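Local coordinates for chintase (Rhizomucor miehei, PDB 5YUQ), which probably hydrolyses the beta-1,4-glycosidic links of chitin, as a glycoside hydrolase family 18 enzyme with a tunnel-shaped active site, at residues G236-T241 and G320-F326. Residues are numbered along the deposited sequence; the frame is centred on the assembly and turned at random.
Sequences GRVSKT and GSKVLSF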
loop_
_atom_site.group_PDB
_atom_site.type_symbol
_atom_site.label_atom_id
_atom_site.label_comp_id
_atom_site.label_asym_id
_atom_site.label_seq_id
_atom_site.Cartn_x
_atom_site.Cartn_y
_atom_site.Cartn_z
ATOM N N GLY A 236 -9.865 -5.826 4.655
ATOM C CA GLY A 236 -9.414 -6.109 5.998
ATOM C C GLY A 236 -8.639 -7.412 6.000
ATOM O O GLY A 236 -8.406 -8.002 4.942
ATOM N N ARG A 237 -8.233 -7.860 7.179
ATOM C CA ARG A 237 -7.503 -9.123 7.289
ATOM C C ARG A 237 -8.043 -9.947 8.436
ATOM O O ARG A 237 -8.368 -9.405 9.495
ATOM C CB ARG A 237 -6.009 -8.872 7.497
ATOM C CG ARG A 237 -5.224 -10.119 7.904
ATOM C CD ARG A 237 -3.714 -9.946 7.720
ATOM N NE ARG A 237 -3.393 -9.692 6.318
ATOM C CZ ARG A 237 -3.205 -8.485 5.808
ATOM N NH1 ARG A 237 -3.270 -7.415 6.594
ATOM N NH2 ARG A 237 -2.936 -8.348 4.520
ATOM N N VAL A 238 -8.160 -11.255 8.223
ATOM C CA VAL A 238 -8.513 -12.148 9.311
ATOM C C VAL A 238 -7.277 -12.751 9.971
ATOM O O VAL A 238 -6.271 -13.025 9.313
ATOM C CB VAL A 238 -9.483 -13.277 8.869
ATOM C CG1 VAL A 238 -10.839 -12.693 8.502
ATOM C CG2 VAL A 238 -8.896 -14.085 7.719
ATOM N N SER A 239 -7.351 -12.900 11.287
ATOM C CA SER A 239 -6.372 -13.656 12.052
ATOM C C SER A 239 -7.139 -14.705 12.834
ATOM O O SER A 239 -8.343 -14.574 13.061
ATOM C CB SER A 239 -5.628 -12.749 13.025
ATOM O OG SER A 239 -4.875 -11.766 12.332
ATOM N N LYS A 240 -6.445 -15.749 13.256
ATOM C CA LYS A 240 -7.068 -16.772 14.081
ATOM C C LYS A 240 -6.714 -16.515 15.538
ATOM O O LYS A 240 -5.542 -16.571 15.909
ATOM C CB LYS A 240 -6.557 -18.151 13.682
ATOM C CG LYS A 240 -7.247 -19.277 14.448
ATOM C CD LYS A 240 -6.678 -20.628 14.085
ATOM C CE LYS A 240 -7.517 -21.727 14.732
ATOM N NZ LYS A 240 -6.970 -23.074 14.429
ATOM N N THR A 241 -7.716 -16.222 16.363
ATOM C CA THR A 241 -7.456 -16.013 17.784
ATOM C C THR A 241 -7.329 -17.356 18.500
ATOM O O THR A 241 -7.933 -18.353 18.088
ATOM C CB THR A 241 -8.543 -15.160 18.454
ATOM O OG1 THR A 241 -9.767 -15.901 18.525
ATOM C CG2 THR A 241 -8.783 -13.891 17.655
ATOM N N GLY A 320 -14.509 -20.812 13.349
ATOM C CA GLY A 320 -13.153 -20.619 12.867
ATOM C C GLY A 320 -12.309 -19.740 13.775
ATOM O O GLY A 320 -11.120 -19.543 13.508
ATOM N N SER A 321 -12.924 -19.225 14.840
ATOM C CA SER A 321 -12.271 -18.326 15.801
ATOM C C SER A 321 -11.472 -17.233 15.099
ATOM O O SER A 321 -10.303 -17.007 15.396
ATOM C CB SER A 321 -11.378 -19.093 16.778
ATOM O OG SER A 321 -11.041 -18.272 17.891
ATOM N N LYS A 322 -12.130 -16.548 14.177
ATOM C CA LYS A 322 -11.468 -15.553 13.344
ATOM C C LYS A 322 -11.758 -14.151 13.835
ATOM O O LYS A 322 -12.905 -13.811 14.108
ATOM C CB LYS A 322 -11.976 -15.672 11.905
ATOM C CG LYS A 322 -11.984 -17.093 11.377
ATOM C CD LYS A 322 -12.217 -17.145 9.878
ATOM C CE LYS A 322 -13.645 -16.829 9.498
ATOM N NZ LYS A 322 -13.974 -17.398 8.156
ATOM N N VAL A 323 -10.719 -13.331 13.925
ATOM C CA VAL A 323 -10.919 -11.893 14.076
ATOM C C VAL A 323 -10.612 -11.200 12.757
ATOM O O VAL A 323 -9.596 -11.474 12.119
ATOM C CB VAL A 323 -10.083 -11.287 15.226
ATOM C CG1 VAL A 323 -8.600 -11.551 15.017
ATOM C CG2 VAL A 323 -10.362 -9.793 15.344
ATOM N N LEU A 324 -11.530 -10.341 12.326
ATOM C CA LEU A 324 -11.347 -9.545 11.121
ATOM C C LEU A 324 -11.085 -8.126 11.541
ATOM O O LEU A 324 -11.929 -7.508 12.186
ATOM C CB LEU A 324 -12.619 -9.575 10.259
ATOM C CG LEU A 324 -12.685 -8.608 9.069
ATOM C CD1 LEU A 324 -11.694 -9.003 8.007
ATOM C CD2 LEU A 324 -14.107 -8.565 8.499
ATOM N N SER A 325 -9.912 -7.602 11.191
ATOM C CA SER A 325 -9.669 -6.177 11.340
ATOM C C SER A 325 -9.923 -5.568 9.980
ATOM O O SER A 325 -9.389 -6.047 8.983
ATOM C CB SER A 325 -8.230 -5.895 11.757
ATOM O OG SER A 325 -7.978 -4.497 11.632
ATOM N N PHE A 326 -10.733 -4.519 9.928
ATOM C CA PHE A 326 -11.063 -3.921 8.637
ATOM C C PHE A 326 -11.219 -2.416 8.703
ATOM O O PHE A 326 -10.942 -1.809 9.735
ATOM C CB PHE A 326 -12.289 -4.600 7.987
ATOM C CG PHE A 326 -13.595 -4.444 8.747
ATOM C CD1 PHE A 326 -13.817 -5.124 9.939
ATOM C CD2 PHE A 326 -14.628 -3.661 8.220
ATOM C CE1 PHE A 326 -15.032 -5.002 10.617
ATOM C CE2 PHE A 326 -15.842 -3.535 8.891
ATOM C CZ PHE A 326 -16.048 -4.206 10.086
#
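S321 OG sits among three hydroxyl and carbonyl groups: it lies 2.8 Å from T241 OG1 and 3.1 Å from T241 O, and is hydrogen-bonded to Y316 OH. With chi1 at -165°, OG turns anti to the serine's own nitrogen and faces T241, whose OG1 is also bonded to E243 O. A short hydroxyl suits this spot, since it can both donate and accept hydrogen bonds. T241 N also bonds to S321 O at 2.9 Å, almost in line with the carbonyl. S321 and K322 face S317 in a G1 bulge, S321 taking the positive phi of its first position, after G320 at backbone angles that suit glycine. From there strand 322-325 runs antiparallel to the end of strand 228-240, whose parallel neighbours belong to the TIM barrel of family 18; the hairpin partner 312-317 flanks its other edge. R237 and S325, then S239 and V323, form the hydrogen-bonded pairs, S239 N reaching V323 O at 2.8 Å in the carbonyl plane. On their face T241 CG2 touches V323 CG1 at 3.5 Å, the two branched side chains crossing at about a right angle in a buried corner, while R237 carries its guanidinium to a salt bridge with D182. On the other face V238 CG1 meets L324 CD1 at 3.8 Å, and both pack on W302. G236 fits because its CA is only 3.0 Å from S325 O, where a side chain would collide.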